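Local coordinates for protein tyrosine--tRNA ligase, mitochondrial (Emericella nidulans, PDB 5IHX) that probably catalyses the ATP-dependent attachment of tyrosine to mitochondrial tRNA(Tyr), releasing AMP and diphosphate, as a class I aminoacyl-tRNA synthetase, at residues Asp49-Arg54 with Gly244-Gly249; Leu143-Glu148 with Trp162-Thr167; Leu359-Val364 with Asp371-Val376. All blocks are in the same frame, centred on the assembly; numbering follows the deposited sequence.

How the contacts relate
From the N terminus, strand 50-51 opens contact 1, which closes only when the chain arrives at helix 243-259, after most of the nucleotide-binding fold has been built. Contact 2 is nested inside that long loop: it joins helix 126-153 to strand 164-168 across a short connection. These two contacts reach the outermost strands of the same six-stranded sheet, 50-51 in contact 1 and 164-168 in contact 2, and their centres lie about 25 Å apart on opposite sides of the chain's centre. Contact 3 follows in series, pairing helices 354-368 and 370-383 near the C-terminal end; its nearest atoms are about 7 Å from those of contact 2, without touching.

Contact 1 of 3, residues Asp49-Arg54 with Gly244-Gly249; sequences DVVGDR and GNILFG
Val51 inserts both of its methyl groups against the first turn of helix 243-259, where Ile246 and Leu247 receive them. The contact packs a helix against strand 50-51, the outermost strand, within this chain, of the sheet of the class I catalytic fold. It is added antiparallel to 277-280, and backbone bonding between Val51 and Gly278 fixes it there.

The contact is wholly apolar, with no hydrogen bond between the segments. The branches of Val51 divide the work. CG2 meets the CG2 methyl of Ile246 at 3.6 Å. CG1, anti to the backbone N (chi1 -177°), instead reaches the helix backbone and approaches Leu247 CA at 3.5 Å, a tight carbon pair. Leu247 adds the flank of its side chain, its CB lying 3.9 Å from Val51 CG1. Tyr243 and Val250 of the same helix also touch Val51.

An inverse gamma turn centred on Val51, in which Gly52 N makes a weak bond to Val50 O, ends the short strand and leads to helix 54-63, with Asp53 as its N-cap. Ile246 also touches Trp225 of helix 212-229, and its side chain lies about 7 Å from the bound tyrosine. Ile246 CG2 is 3.8 Å from Val51 CB.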
# COMPACT_ATOMS: atom_id res chain seq x y z
N ASP A 49 -14.26 -15.68 -21.96
CA ASP A 49 -14.27 -14.27 -22.35
C ASP A 49 -12.87 -13.78 -22.66
O ASP A 49 -11.91 -14.18 -22.01
CB ASP A 49 -14.88 -13.40 -21.25
CG ASP A 49 -16.38 -13.56 -21.13
OD1 ASP A 49 -17.04 -13.87 -22.15
OD2 ASP A 49 -16.91 -13.37 -20.01
N VAL A 50 -12.77 -12.90 -23.66
CA VAL A 50 -11.53 -12.20 -23.94
C VAL A 50 -11.58 -10.83 -23.28
O VAL A 50 -12.51 -10.06 -23.51
CB VAL A 50 -11.28 -12.05 -25.45
CG1 VAL A 50 -10.05 -11.18 -25.72
CG2 VAL A 50 -11.13 -13.41 -26.11
N VAL A 51 -10.59 -10.54 -22.44
CA VAL A 51 -10.49 -9.24 -21.81
C VAL A 51 -9.86 -8.28 -22.82
O VAL A 51 -8.65 -8.03 -22.79
CB VAL A 51 -9.65 -9.29 -20.52
CG1 VAL A 51 -9.63 -7.93 -19.85
CG2 VAL A 51 -10.22 -10.33 -19.58
N GLY A 52 -10.70 -7.75 -23.70
CA GLY A 52 -10.25 -6.95 -24.82
C GLY A 52 -10.92 -7.46 -26.08
O GLY A 52 -11.98 -8.08 -26.02
N ASP A 53 -10.28 -7.22 -27.22
CA ASP A 53 -10.84 -7.61 -28.51
C ASP A 53 -10.31 -8.99 -28.91
O ASP A 53 -9.10 -9.20 -28.99
CB ASP A 53 -10.49 -6.58 -29.58
CG ASP A 53 -11.12 -6.90 -30.92
OD1 ASP A 53 -10.47 -6.65 -31.96
OD2 ASP A 53 -12.27 -7.39 -30.94
N ARG A 54 -11.23 -9.93 -29.15
CA ARG A 54 -10.86 -11.29 -29.52
C ARG A 54 -9.96 -11.31 -30.76
O ARG A 54 -8.95 -12.00 -30.78
CB ARG A 54 -12.11 -12.14 -29.75
CG ARG A 54 -11.83 -13.59 -30.17
CD ARG A 54 -11.67 -13.73 -31.68
NE ARG A 54 -11.29 -15.08 -32.10
CZ ARG A 54 -10.81 -15.37 -33.31
NH1 ARG A 54 -10.64 -14.40 -34.21
NH2 ARG A 54 -10.48 -16.61 -33.62
N GLY A 244 -12.66 -9.12 -14.03
CA GLY A 244 -12.48 -7.81 -13.43
C GLY A 244 -11.03 -7.46 -13.15
O GLY A 244 -10.56 -6.39 -13.53
N ASN A 245 -10.31 -8.36 -12.47
CA ASN A 245 -8.91 -8.13 -12.15
C ASN A 245 -8.04 -8.01 -13.40
O ASN A 245 -7.13 -7.18 -13.45
CB ASN A 245 -8.36 -9.24 -11.26
CG ASN A 245 -8.97 -9.23 -9.86
OD1 ASN A 245 -9.40 -8.18 -9.37
ND2 ASN A 245 -8.99 -10.38 -9.21
N ILE A 246 -8.31 -8.84 -14.40
CA ILE A 246 -7.53 -8.81 -15.63
C ILE A 246 -7.83 -7.53 -16.40
O ILE A 246 -6.92 -6.92 -16.97
CB ILE A 246 -7.80 -10.05 -16.51
CG1 ILE A 246 -7.33 -11.31 -15.78
CG2 ILE A 246 -7.09 -9.93 -17.85
CD1 ILE A 246 -7.67 -12.61 -16.48
N LEU A 247 -9.09 -7.11 -16.42
CA LEU A 247 -9.48 -5.86 -17.07
C LEU A 247 -8.75 -4.69 -16.43
O LEU A 247 -8.17 -3.85 -17.12
CB LEU A 247 -11.00 -5.66 -16.99
CG LEU A 247 -11.54 -4.34 -17.56
CD1 LEU A 247 -11.27 -4.21 -19.05
CD2 LEU A 247 -13.03 -4.22 -17.28
N PHE A 248 -8.80 -4.63 -15.10
CA PHE A 248 -8.08 -3.60 -14.36
C PHE A 248 -6.60 -3.66 -14.69
O PHE A 248 -5.94 -2.64 -14.85
CB PHE A 248 -8.30 -3.77 -12.86
CG PHE A 248 -7.61 -2.72 -12.03
CD1 PHE A 248 -8.29 -1.58 -11.63
CD2 PHE A 248 -6.29 -2.87 -11.65
CE1 PHE A 248 -7.66 -0.61 -10.87
CE2 PHE A 248 -5.65 -1.91 -10.89
CZ PHE A 248 -6.34 -0.78 -10.50
N GLY A 249 -6.08 -4.89 -14.80
CA GLY A 249 -4.68 -5.10 -15.08
C GLY A 249 -4.23 -4.56 -16.42
O GLY A 249 -3.16 -3.98 -16.53

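Contact 2 of 3, residues Leu143-Glu148 with Trp162-Thr167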
# COMPACT_ATOMS: atom_id res chain seq x y z
N LEU A 143 3.82 -30.44 -11.79
CA LEU A 143 2.88 -30.28 -12.89
C LEU A 143 3.59 -29.85 -14.17
O LEU A 143 3.26 -30.31 -15.26
CB LEU A 143 1.79 -29.28 -12.52
CG LEU A 143 0.74 -29.00 -13.60
CD1 LEU A 143 -0.04 -30.26 -13.95
CD2 LEU A 143 -0.21 -27.89 -13.16
N GLY A 144 4.57 -28.96 -14.02
CA GLY A 144 5.36 -28.50 -15.15
C GLY A 144 6.06 -29.64 -15.87
O GLY A 144 6.05 -29.72 -17.10
N ALA A 145 6.66 -30.54 -15.10
CA ALA A 145 7.34 -31.70 -15.67
C ALA A 145 6.34 -32.67 -16.28
O ALA A 145 6.59 -33.26 -17.33
CB ALA A 145 8.18 -32.39 -14.61
N SER A 146 5.20 -32.83 -15.62
CA SER A 146 4.14 -33.71 -16.12
C SER A 146 3.60 -33.23 -17.46
O SER A 146 3.29 -34.03 -18.34
CB SER A 146 3.01 -33.81 -15.11
OG SER A 146 3.42 -34.45 -13.92
N ILE A 147 3.46 -31.92 -17.60
CA ILE A 147 2.97 -31.34 -18.85
C ILE A 147 3.90 -31.70 -20.01
O ILE A 147 3.45 -32.03 -21.10
CB ILE A 147 2.84 -29.80 -18.73
CG1 ILE A 147 1.59 -29.46 -17.91
CG2 ILE A 147 2.77 -29.14 -20.11
CD1 ILE A 147 1.51 -28.00 -17.48
N GLU A 148 5.20 -31.64 -19.76
CA GLU A 148 6.19 -31.98 -20.78
C GLU A 148 6.08 -33.46 -21.13
O GLU A 148 6.07 -33.82 -22.31
CB GLU A 148 7.60 -31.65 -20.30
CG GLU A 148 8.70 -32.01 -21.29
CD GLU A 148 10.07 -31.56 -20.85
OE1 GLU A 148 10.16 -30.65 -19.99
OE2 GLU A 148 11.07 -32.11 -21.36
N TRP A 162 11.40 -23.81 -26.37
CA TRP A 162 10.33 -23.94 -25.38
C TRP A 162 10.78 -23.33 -24.07
O TRP A 162 11.97 -23.35 -23.74
CB TRP A 162 9.94 -25.40 -25.15
CG TRP A 162 9.20 -26.04 -26.28
CD1 TRP A 162 9.12 -25.61 -27.57
CD2 TRP A 162 8.42 -27.24 -26.21
NE1 TRP A 162 8.35 -26.46 -28.31
CE2 TRP A 162 7.90 -27.47 -27.49
CE3 TRP A 162 8.10 -28.13 -25.18
CZ2 TRP A 162 7.09 -28.57 -27.78
CZ3 TRP A 162 7.30 -29.22 -25.47
CH2 TRP A 162 6.80 -29.43 -26.76
N ARG A 163 9.83 -22.80 -23.30
CA ARG A 163 10.15 -22.24 -22.00
C ARG A 163 8.94 -22.24 -21.07
O ARG A 163 7.86 -21.77 -21.43
CB ARG A 163 10.70 -20.83 -22.17
CG ARG A 163 11.51 -20.32 -20.99
CD ARG A 163 11.84 -18.85 -21.14
NE ARG A 163 12.63 -18.36 -20.01
CZ ARG A 163 13.95 -18.50 -19.90
N ARG A 164 9.13 -22.77 -19.86
CA ARG A 164 8.14 -22.64 -18.81
C ARG A 164 8.84 -22.13 -17.55
O ARG A 164 9.97 -22.54 -17.26
CB ARG A 164 7.44 -23.97 -18.51
CG ARG A 164 8.35 -25.09 -18.03
CD ARG A 164 7.54 -26.36 -17.79
NE ARG A 164 8.24 -27.30 -16.90
CZ ARG A 164 9.01 -28.31 -17.29
NH1 ARG A 164 9.22 -28.56 -18.57
NH2 ARG A 164 9.56 -29.08 -16.36
N THR A 165 8.19 -21.24 -16.82
CA THR A 165 8.78 -20.62 -15.65
C THR A 165 7.82 -20.70 -14.46
O THR A 165 6.62 -20.53 -14.62
CB THR A 165 9.14 -19.14 -15.91
OG1 THR A 165 10.00 -19.05 -17.05
CG2 THR A 165 9.84 -18.52 -14.70
N LEU A 166 8.37 -20.98 -13.28
CA LEU A 166 7.62 -20.92 -12.04
C LEU A 166 8.19 -19.80 -11.18
O LEU A 166 9.38 -19.82 -10.84
CB LEU A 166 7.67 -22.26 -11.29
CG LEU A 166 7.10 -22.25 -9.87
CD1 LEU A 166 5.64 -21.83 -9.87
CD2 LEU A 166 7.26 -23.61 -9.20
N THR A 167 7.35 -18.83 -10.83
CA THR A 167 7.80 -17.67 -10.08
C THR A 167 6.85 -17.37 -8.92
O THR A 167 5.63 -17.45 -9.06
CB THR A 167 7.90 -16.42 -10.98
OG1 THR A 167 8.80 -16.68 -12.06
CG2 THR A 167 8.39 -15.21 -10.19
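Glu148 OE1 is gripped by two arginines: it accepts a hydrogen bond from Arg164 NH1 at 2.7 Å, part of a salt bridge, and forms a second salt bridge with Arg158. The contact belongs to the nucleotide-binding fold of the synthetase, where helix 126-153 packs on the sheet beside the edge strand 164-168 that follows it. Helix segment 143-148 runs nearly antiparallel, at 168°, to strand segment 164-167, and the axes of these segments approach to 10.1 Å.

The bond reaches OE1 nearly along its C-O axis, and OE1 lies close to the guanidinium plane, at its edge. The carboxylate is turned 66° from that plane, so the two groups do not meet as a flat, two-pronged pair. Tyr94 OH adds weak hydrogen bonds to both partners, while Arg158 on the same oxygen should help offset the carboxylate's charge.

Arg164 reaches the helix with CG lodged between its backbone N and carbonyl carbon (chi1 61°), its chain then extended to NE. Gly144, without a side chain, lets the guanidinium settle on the helix backbone. Ala145 borders this seat, its CB 4.0 Å from Arg164 NH2. Gly144 O stands 3.2 Å above the guanidinium plane, over its centre, and is not hydrogen-bonded to Arg164 NE.

Contact 3 of 3, residues Leu359-Val364 with Asp371-Val376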
# COMPACT_ATOMS: atom_id res chain seq x y z
N LEU A 359 -11.55 -39.91 -20.81
CA LEU A 359 -11.32 -38.63 -20.14
C LEU A 359 -10.59 -38.84 -18.82
O LEU A 359 -9.61 -38.17 -18.52
CB LEU A 359 -12.64 -37.90 -19.90
CG LEU A 359 -12.60 -36.70 -18.95
CD1 LEU A 359 -11.74 -35.58 -19.51
CD2 LEU A 359 -14.02 -36.21 -18.66
N ALA A 360 -11.09 -39.79 -18.03
CA ALA A 360 -10.52 -40.08 -16.72
C ALA A 360 -9.09 -40.57 -16.85
O ALA A 360 -8.21 -40.17 -16.09
CB ALA A 360 -11.37 -41.11 -15.99
N TYR A 361 -8.85 -41.45 -17.82
CA TYR A 361 -7.52 -42.02 -18.01
C TYR A 361 -6.51 -40.94 -18.36
O TYR A 361 -5.44 -40.86 -17.76
CB TYR A 361 -7.55 -43.09 -19.11
CG TYR A 361 -6.21 -43.77 -19.32
CD1 TYR A 361 -5.90 -44.95 -18.67
CD2 TYR A 361 -5.25 -43.21 -20.15
CE1 TYR A 361 -4.67 -45.57 -18.85
CE2 TYR A 361 -4.03 -43.81 -20.34
CZ TYR A 361 -3.74 -44.99 -19.69
OH TYR A 361 -2.52 -45.59 -19.88
N GLU A 362 -6.85 -40.12 -19.35
CA GLU A 362 -5.95 -39.08 -19.82
C GLU A 362 -5.56 -38.12 -18.71
O GLU A 362 -4.38 -37.80 -18.55
CB GLU A 362 -6.60 -38.30 -20.97
CG GLU A 362 -6.62 -39.05 -22.29
CD GLU A 362 -5.23 -39.30 -22.84
OE1 GLU A 362 -4.98 -40.42 -23.32
OE2 GLU A 362 -4.39 -38.37 -22.79
N PHE A 363 -6.53 -37.67 -17.93
CA PHE A 363 -6.26 -36.67 -16.91
C PHE A 363 -5.46 -37.27 -15.75
O PHE A 363 -4.60 -36.60 -15.18
CB PHE A 363 -7.54 -36.04 -16.38
CG PHE A 363 -7.30 -34.85 -15.49
CD1 PHE A 363 -7.00 -33.62 -16.04
CD2 PHE A 363 -7.35 -34.98 -14.12
CE1 PHE A 363 -6.77 -32.53 -15.22
CE2 PHE A 363 -7.12 -33.90 -13.30
CZ PHE A 363 -6.83 -32.67 -13.85
N VAL A 364 -5.76 -38.51 -15.41
CA VAL A 364 -5.00 -39.19 -14.36
C VAL A 364 -3.56 -39.39 -14.82
O VAL A 364 -2.62 -39.23 -14.04
CB VAL A 364 -5.63 -40.54 -13.96
CG1 VAL A 364 -4.66 -41.38 -13.13
CG2 VAL A 364 -6.91 -40.31 -13.18
N ASP A 371 1.52 -45.25 -15.10
CA ASP A 371 1.36 -46.40 -14.21
C ASP A 371 0.14 -46.27 -13.31
O ASP A 371 -0.60 -47.24 -13.10
CB ASP A 371 2.61 -46.59 -13.34
CG ASP A 371 3.81 -47.05 -14.14
OD1 ASP A 371 3.62 -47.75 -15.16
OD2 ASP A 371 4.95 -46.71 -13.75
N GLU A 372 -0.09 -45.07 -12.78
CA GLU A 372 -1.27 -44.81 -11.97
C GLU A 372 -2.53 -44.91 -12.81
O GLU A 372 -3.53 -45.47 -12.37
CB GLU A 372 -1.18 -43.43 -11.31
CG GLU A 372 -0.16 -43.37 -10.19
CD GLU A 372 -0.63 -44.08 -8.94
OE1 GLU A 372 0.15 -44.16 -7.97
OE2 GLU A 372 -1.79 -44.56 -8.93
N ALA A 373 -2.48 -44.39 -14.03
CA ALA A 373 -3.63 -44.41 -14.93
C ALA A 373 -4.01 -45.85 -15.27
O ALA A 373 -5.19 -46.20 -15.26
CB ALA A 373 -3.33 -43.62 -16.19
N ASP A 374 -3.01 -46.67 -15.59
CA ASP A 374 -3.26 -48.08 -15.89
C ASP A 374 -3.88 -48.80 -14.70
O ASP A 374 -4.87 -49.51 -14.84
CB ASP A 374 -1.96 -48.78 -16.29
CG ASP A 374 -1.45 -48.33 -17.65
OD1 ASP A 374 -2.27 -47.92 -18.49
OD2 ASP A 374 -0.23 -48.40 -17.88
N ALA A 375 -3.30 -48.61 -13.51
CA ALA A 375 -3.75 -49.31 -12.32
C ALA A 375 -5.21 -49.00 -11.97
O ALA A 375 -6.01 -49.91 -11.77
CB ALA A 375 -2.85 -48.98 -11.14
N VAL A 376 -5.55 -47.71 -11.90
CA VAL A 376 -6.90 -47.33 -11.46
C VAL A 376 -7.95 -47.67 -12.51
O VAL A 376 -9.08 -48.02 -12.16
CB VAL A 376 -6.99 -45.83 -11.12
CG1 VAL A 376 -6.01 -45.48 -10.00
CG2 VAL A 376 -6.74 -44.96 -12.35
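Tyr361 has CG anti to its backbone N (chi1 -178°), which carries the ring out from helix 354-368 and across to helix 370-383. The CB of Asp374 points away from segment 359-364, yet with CG anti to the carbonyl carbon the carboxylate swings back and OD1 meets the phenol. The phenol OH donates to Asp374 OD1 at 2.7 Å. That oxygen lies at the edge of the ring, in its plane, but the hydroxyl meets the carboxylate from above, 38° out of the carboxylate plane.

One face of the same ring is occupied by Ala373, which sits a residue earlier on the helix. Its CB makes a CH-pi contact 3.8 Å from the ring centroid, offset toward the rim and closest to Tyr361 CE1. Deeper between the helices, Val364 CG1 packs 3.7 Å from Ala373 CA and also touches Val376 CG2 at 4.2 Å.

The two helices form an antiparallel hairpin near the C-terminal end of this truncated chain; the axes of 359-364 and 371-376 approach to 8.6 Å, at 149°. Val376 and Ala360 both lean on Tyr313, packing the hairpin on helix 309-317, probably within the mainly helical region that follows the catalytic domain in tyrosyl-tRNA synthetases.

Asp374 uses its two oxygens differently: OD1 accepts from the phenol, while OD2 forms a salt bridge with Lys370 on its own helix. The lysine would be expected to stabilise the carboxylate as an anion, which would be consistent with the short phenol bond. Between these segments the tyrosine is held by a methyl over one face and by a carboxylate, probably charged, at its hydroxyl.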